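Local coordinates for protein GDP-L-fucose synthase (Campylobacter jejuni subsp. jejuni serotype O:2, PDB 7M13) that probably makes GDP-D-glycero-L-gluco-heptose for the capsular polysaccharide, as an NADPH-dependent reductase of the GDP-L-fucose synthase family, at residues Leu189-Leu194 / Phe225-Lys230; Val232-Thr237 / Gly302-Asn307. All coordinates share one frame; numbering follows the deposited sequence.

Contact 1 (Leu189-Leu194 / Phe225-Lys230); sequences LRKFHL and FGISKK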
loop_
_atom_site.group_PDB
_atom_site.type_symbol
_atom_site.label_atom_id
_atom_site.label_comp_id
_atom_site.label_asym_id
_atom_site.label_seq_id
_atom_site.Cartn_x
_atom_site.Cartn_y
_atom_site.Cartn_z
ATOM N N LEU B 189 -33.592 -3.852 5.012
ATOM C CA LEU B 189 -34.854 -3.760 4.237
ATOM C C LEU B 189 -35.385 -5.184 4.062
ATOM O O LEU B 189 -36.598 -5.396 4.311
ATOM C CB LEU B 189 -34.611 -3.083 2.887
ATOM C CG LEU B 189 -35.856 -2.907 2.023
ATOM C CD1 LEU B 189 -36.909 -2.078 2.747
ATOM C CD2 LEU B 189 -35.504 -2.266 0.691
ATOM N N ARG B 190 -34.511 -6.134 3.705
ATOM C CA ARG B 190 -34.948 -7.525 3.417
ATOM C C ARG B 190 -35.417 -8.194 4.708
ATOM O O ARG B 190 -36.399 -8.951 4.636
ATOM C CB ARG B 190 -33.858 -8.374 2.762
ATOM C CG ARG B 190 -34.408 -9.670 2.175
ATOM C CD ARG B 190 -33.446 -10.366 1.236
ATOM N NE ARG B 190 -33.924 -11.683 0.837
ATOM C CZ ARG B 190 -33.212 -12.561 0.139
ATOM N NH1 ARG B 190 -33.735 -13.733 -0.176
ATOM N NH2 ARG B 190 -31.985 -12.264 -0.253
ATOM N N LYS B 191 -34.755 -7.931 5.832
ATOM C CA LYS B 191 -35.123 -8.531 7.145
ATOM C C LYS B 191 -36.555 -8.125 7.510
ATOM O O LYS B 191 -37.342 -9.004 7.933
ATOM C CB LYS B 191 -34.163 -8.081 8.250
ATOM C CG LYS B 191 -32.833 -8.826 8.309
ATOM C CD LYS B 191 -32.032 -8.552 9.581
ATOM C CE LYS B 191 -32.811 -8.813 10.857
ATOM N NZ LYS B 191 -31.936 -8.892 12.055
ATOM N N PHE B 192 -36.904 -6.846 7.372
ATOM C CA PHE B 192 -38.263 -6.361 7.722
ATOM C C PHE B 192 -39.285 -6.888 6.710
ATOM O O PHE B 192 -40.407 -7.168 7.129
ATOM C CB PHE B 192 -38.300 -4.838 7.845
ATOM C CG PHE B 192 -37.897 -4.374 9.217
ATOM C CD1 PHE B 192 -38.818 -4.338 10.248
ATOM C CD2 PHE B 192 -36.581 -4.026 9.488
ATOM C CE1 PHE B 192 -38.442 -3.933 11.520
ATOM C CE2 PHE B 192 -36.212 -3.607 10.756
ATOM C CZ PHE B 192 -37.136 -3.578 11.774
ATOM N N HIS B 193 -38.927 -7.002 5.428
ATOM C CA HIS B 193 -39.844 -7.517 4.377
ATOM C C HIS B 193 -40.246 -8.958 4.720
ATOM O O HIS B 193 -41.459 -9.258 4.713
ATOM C CB HIS B 193 -39.213 -7.395 2.987
ATOM C CG HIS B 193 -40.080 -7.933 1.906
ATOM N ND1 HIS B 193 -41.201 -7.260 1.459
ATOM C CD2 HIS B 193 -40.011 -9.081 1.198
ATOM C CE1 HIS B 193 -41.777 -7.964 0.504
ATOM N NE2 HIS B 193 -41.064 -9.085 0.327
ATOM N N LEU B 194 -39.276 -9.813 5.038
ATOM C CA LEU B 194 -39.527 -11.236 5.384
ATOM C C LEU B 194 -40.299 -11.326 6.705
ATOM O O LEU B 194 -41.166 -12.211 6.807
ATOM C CB LEU B 194 -38.207 -12.000 5.475
ATOM C CG LEU B 194 -37.405 -12.090 4.179
ATOM C CD1 LEU B 194 -36.236 -13.037 4.357
ATOM C CD2 LEU B 194 -38.284 -12.523 3.017
ATOM N N PHE B 225 -31.307 -15.143 11.705
ATOM C CA PHE B 225 -31.060 -13.742 11.266
ATOM C C PHE B 225 -31.946 -12.783 12.078
ATOM O O PHE B 225 -32.006 -11.594 11.716
ATOM C CB PHE B 225 -31.286 -13.592 9.758
ATOM C CG PHE B 225 -30.101 -13.980 8.912
ATOM C CD1 PHE B 225 -28.919 -13.256 8.978
ATOM C CD2 PHE B 225 -30.157 -15.073 8.059
ATOM C CE1 PHE B 225 -27.818 -13.617 8.213
ATOM C CE2 PHE B 225 -29.058 -15.432 7.292
ATOM C CZ PHE B 225 -27.889 -14.707 7.371
ATOM N N GLY B 226 -32.596 -13.287 13.137
ATOM C CA GLY B 226 -33.432 -12.512 14.078
ATOM C C GLY B 226 -34.763 -12.102 13.461
ATOM O O GLY B 226 -35.383 -11.125 13.966
ATOM N N ILE B 227 -35.186 -12.809 12.407
ATOM C CA ILE B 227 -36.451 -12.562 11.652
ATOM C C ILE B 227 -37.509 -13.528 12.185
ATOM O O ILE B 227 -37.238 -14.750 12.163
ATOM C CB ILE B 227 -36.252 -12.727 10.135
ATOM C CG1 ILE B 227 -35.092 -11.873 9.605
ATOM C CG2 ILE B 227 -37.546 -12.438 9.384
ATOM C CD1 ILE B 227 -34.540 -12.344 8.278
ATOM N N SER B 228 -38.649 -12.995 12.642
ATOM C CA SER B 228 -39.830 -13.767 13.114
ATOM C C SER B 228 -41.121 -13.008 12.785
ATOM O O SER B 228 -41.030 -11.838 12.339
ATOM C CB SER B 228 -39.726 -14.075 14.575
ATOM O OG SER B 228 -40.147 -12.969 15.349
ATOM N N LYS B 229 -42.281 -13.653 12.960
ATOM C CA LYS B 229 -43.596 -13.063 12.592
ATOM C C LYS B 229 -43.941 -11.958 13.596
ATOM O O LYS B 229 -44.665 -11.038 13.208
ATOM C CB LYS B 229 -44.687 -14.137 12.468
ATOM C CG LYS B 229 -45.311 -14.630 13.768
ATOM C CD LYS B 229 -46.565 -15.451 13.529
ATOM C CE LYS B 229 -46.743 -16.588 14.514
ATOM N NZ LYS B 229 -47.878 -17.465 14.135
ATOM N N LYS B 230 -43.412 -12.032 14.822
ATOM C CA LYS B 230 -43.747 -11.094 15.920
ATOM C C LYS B 230 -42.712 -9.955 16.011
ATOM O O LYS B 230 -43.085 -8.894 16.523
ATOM C CB LYS B 230 -43.886 -11.845 17.222
#
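With CG beside the backbone N (chi1 -80°) and a bend at chi3 (54°), the chain of Lys-191 leaves helix 184-199 and folds back so that its ammonium group reaches the carbonyl of Phe-225. That carbonyl belongs to the Schellman motif ending helix 215-224, in which Gly-226, at positive phi, is the C-prime residue. The bond from Lys-191 NZ to Phe-225 O is 2.7 Å long; the donor stands somewhat off the carbonyl plane, with a C=O...N angle of 156°. Glu-233 O also accepts from NZ, so two backbone carbonyls grip the same ammonium group and fix the end of the chain. Lys-191 is predicted to bind substrate in this member of the NAD(P)-dependent epimerase/dehydratase family, and in this model its NZ is held by the carbonyls of Phe-225 and Glu-233.

Along the methylenes the contact turns apolar. Ile-227 slants across the lysine chain, its CD1 lying 3.9 Å from Lys-191 CG. Its other branch, CG2, reaches the helix one turn further on and rests 4.0 Å from Leu-194 CB. Phe-179, from a separate loop, touches both Ile-227 and Leu-194 and stacks on the ring of Phe-225. The same CG2 methyl of Ile-227 also sits over the helix backbone, 3.7 Å from Lys-191 O.

Contact 2 (Val232-Thr237 / Gly302-Asn307); sequences VEIWGT and GELVFN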
loop_
_atom_site.group_PDB
_atom_site.type_symbol
_atom_site.label_atom_id
_atom_site.label_comp_id
_atom_site.label_asym_id
_atom_site.label_seq_id
_atom_site.Cartn_x
_atom_site.Cartn_y
_atom_site.Cartn_z
ATOM N N VAL B 232 -38.507 -8.196 14.551
ATOM C CA VAL B 232 -37.115 -8.170 14.029
ATOM C C VAL B 232 -36.204 -7.857 15.215
ATOM O O VAL B 232 -36.368 -6.770 15.831
ATOM C CB VAL B 232 -36.951 -7.162 12.878
ATOM C CG1 VAL B 232 -35.501 -7.033 12.431
ATOM C CG2 VAL B 232 -37.845 -7.525 11.700
ATOM N N GLU B 233 -35.337 -8.812 15.551
ATOM C CA GLU B 233 -34.350 -8.725 16.657
ATOM C C GLU B 233 -32.986 -8.376 16.059
ATOM O O GLU B 233 -32.526 -9.103 15.155
ATOM C CB GLU B 233 -34.316 -10.055 17.410
ATOM C CG GLU B 233 -33.505 -10.013 18.691
ATOM C CD GLU B 233 -33.870 -11.089 19.703
ATOM O OE1 GLU B 233 -34.682 -11.977 19.360
ATOM O OE2 GLU B 233 -33.344 -11.036 20.830
ATOM N N ILE B 234 -32.368 -7.293 16.530
ATOM C CA ILE B 234 -31.023 -6.862 16.059
ATOM C C ILE B 234 -30.061 -6.970 17.243
ATOM O O ILE B 234 -30.421 -6.517 18.341
ATOM C CB ILE B 234 -31.085 -5.449 15.449
ATOM C CG1 ILE B 234 -32.083 -5.402 14.289
ATOM C CG2 ILE B 234 -29.703 -4.976 15.021
ATOM C CD1 ILE B 234 -32.334 -4.015 13.741
ATOM N N TRP B 235 -28.896 -7.580 17.021
ATOM C CA TRP B 235 -27.795 -7.617 18.016
ATOM C C TRP B 235 -27.248 -6.201 18.179
ATOM O O TRP B 235 -27.072 -5.498 17.172
ATOM C CB TRP B 235 -26.721 -8.642 17.630
ATOM C CG TRP B 235 -27.093 -10.044 18.007
ATOM C CD1 TRP B 235 -27.797 -10.939 17.254
ATOM C CD2 TRP B 235 -26.801 -10.711 19.252
ATOM N NE1 TRP B 235 -27.957 -12.116 17.936
ATOM C CE2 TRP B 235 -27.358 -12.007 19.164
ATOM C CE3 TRP B 235 -26.125 -10.347 20.423
ATOM C CZ2 TRP B 235 -27.256 -12.933 20.203
ATOM C CZ3 TRP B 235 -26.025 -11.262 21.449
ATOM C CH2 TRP B 235 -26.585 -12.537 21.339
ATOM N N GLY B 236 -27.049 -5.790 19.425
ATOM C CA GLY B 236 -26.438 -4.502 19.780
ATOM C C GLY B 236 -27.340 -3.707 20.696
ATOM O O GLY B 236 -28.403 -4.225 21.101
ATOM N N THR B 237 -26.936 -2.469 20.960
ATOM C CA THR B 237 -27.561 -1.534 21.921
ATOM C C THR B 237 -28.637 -0.701 21.199
ATOM O O THR B 237 -29.547 -0.199 21.877
ATOM C CB THR B 237 -26.439 -0.722 22.575
ATOM O OG1 THR B 237 -26.816 -0.328 23.894
ATOM C CG2 THR B 237 -26.072 0.496 21.761
ATOM N N GLY B 302 -45.107 -5.825 13.629
ATOM C CA GLY B 302 -44.393 -6.438 14.762
ATOM C C GLY B 302 -43.435 -5.471 15.443
ATOM O O GLY B 302 -43.470 -4.269 15.147
ATOM N N GLU B 303 -42.602 -5.991 16.340
ATOM C CA GLU B 303 -41.720 -5.195 17.233
ATOM C C GLU B 303 -40.336 -5.048 16.608
ATOM O O GLU B 303 -39.884 -5.952 15.858
ATOM C CB GLU B 303 -41.591 -5.877 18.591
ATOM C CG GLU B 303 -42.905 -5.983 19.326
ATOM C CD GLU B 303 -42.923 -7.019 20.437
ATOM O OE1 GLU B 303 -43.973 -7.148 21.087
ATOM O OE2 GLU B 303 -41.882 -7.684 20.656
ATOM N N LEU B 304 -39.677 -3.939 16.926
ATOM C CA LEU B 304 -38.209 -3.838 16.864
ATOM C C LEU B 304 -37.660 -4.147 18.255
ATOM O O LEU B 304 -38.079 -3.488 19.235
ATOM C CB LEU B 304 -37.822 -2.440 16.380
ATOM C CG LEU B 304 -36.324 -2.154 16.369
ATOM C CD1 LEU B 304 -35.576 -3.190 15.541
ATOM C CD2 LEU B 304 -36.057 -0.736 15.867
ATOM N N VAL B 305 -36.751 -5.112 18.329
ATOM C CA VAL B 305 -36.107 -5.548 19.601
ATOM C C VAL B 305 -34.595 -5.405 19.445
ATOM O O VAL B 305 -34.059 -5.871 18.409
ATOM C CB VAL B 305 -36.497 -6.997 19.951
ATOM C CG1 VAL B 305 -35.901 -7.427 21.280
ATOM C CG2 VAL B 305 -38.007 -7.192 19.956
ATOM N N PHE B 306 -33.927 -4.788 20.423
ATOM C CA PHE B 306 -32.448 -4.790 20.519
ATOM C C PHE B 306 -32.041 -5.762 21.619
ATOM O O PHE B 306 -32.592 -5.702 22.729
ATOM C CB PHE B 306 -31.892 -3.374 20.694
ATOM C CG PHE B 306 -31.958 -2.617 19.399
ATOM C CD1 PHE B 306 -31.054 -2.889 18.381
ATOM C CD2 PHE B 306 -32.980 -1.710 19.157
ATOM C CE1 PHE B 306 -31.137 -2.219 17.171
ATOM C CE2 PHE B 306 -33.070 -1.054 17.936
ATOM C CZ PHE B 306 -32.144 -1.303 16.953
ATOM N N ASN B 307 -31.106 -6.638 21.268
ATOM C CA ASN B 307 -30.537 -7.681 22.148
ATOM C C ASN B 307 -29.104 -7.271 22.511
ATOM O O ASN B 307 -28.230 -7.331 21.623
ATOM C CB ASN B 307 -30.612 -9.041 21.457
ATOM C CG ASN B 307 -29.827 -10.099 22.193
ATOM O OD1 ASN B 307 -29.564 -9.951 23.385
ATOM N ND2 ASN B 307 -29.441 -11.149 21.488
#
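Asn-307 and Trp-235 run side by side, and the amide nitrogen of Asn-307 sits over one face of the indole, displaced toward the rim of the ring. The closest atoms are Asn-307 ND2 and Trp-235 CZ2, 3.1 Å apart, with amide and ring planes inclined at 49°. The torsions explain the meeting: Asn-307 sends CG away from its own N (chi1 170°), while Trp-235 carries CG beside its N (chi1 -81°), which brings the six-membered ring alongside the Asn-307 amide. Glu-233 comes to the same asparagine from the other end, its extended chain laying OE2 3.4 Å from Asn-307 CB; this is a contact with carbon, the carboxylate steeply inclined to the amide.

The backbones carrying these side chains form a two-stranded parallel sheet, 231-235 beside 303-307, separate from the large sheet of the Rossmann fold. Its hydrogen bonds pass back and forth from Val-232 N and Glu-303 O at one end to Gly-236 N and Asn-307 O at the other; between them Val-305 N meets Val-232 O at 3.0 Å.

Val-232, Ile-234, Leu-304 and Phe-306 share the face that turns to helices 184-199 and 287-298. Here Ile-234 and Phe-306 point the same way, and Phe-306 CE1 lies 3.7 Å from Ile-234 CB. The far end of the isoleucine, CD1, meets Leu-304 CD1 at 3.8 Å. Past the strand, Gly-236 O approaches Phe-306 CB to 3.6 Å.

Overall arrangement
Along the chain, both segments of contact 1 come before those of contact 2, and the centres of the two contacts lie only 10 Å apart, on the same side of the chain's centre. The loop of contact 1 runs straight into strand 231-235 of contact 2, and backbone bonds knit them: Gly-226 O to Glu-233 N at 2.8 Å and Lys-230 O to Glu-303 N at 2.9 Å. Helix 184-199, which supplies one side of contact 1, also packs on contact 2 through Lys-191 and Phe-192 against Val-232. The small sheet, this helix and helix 287-298 thus form one unit, which carries two predicted substrate-binding residues, Lys-191 and Trp-235.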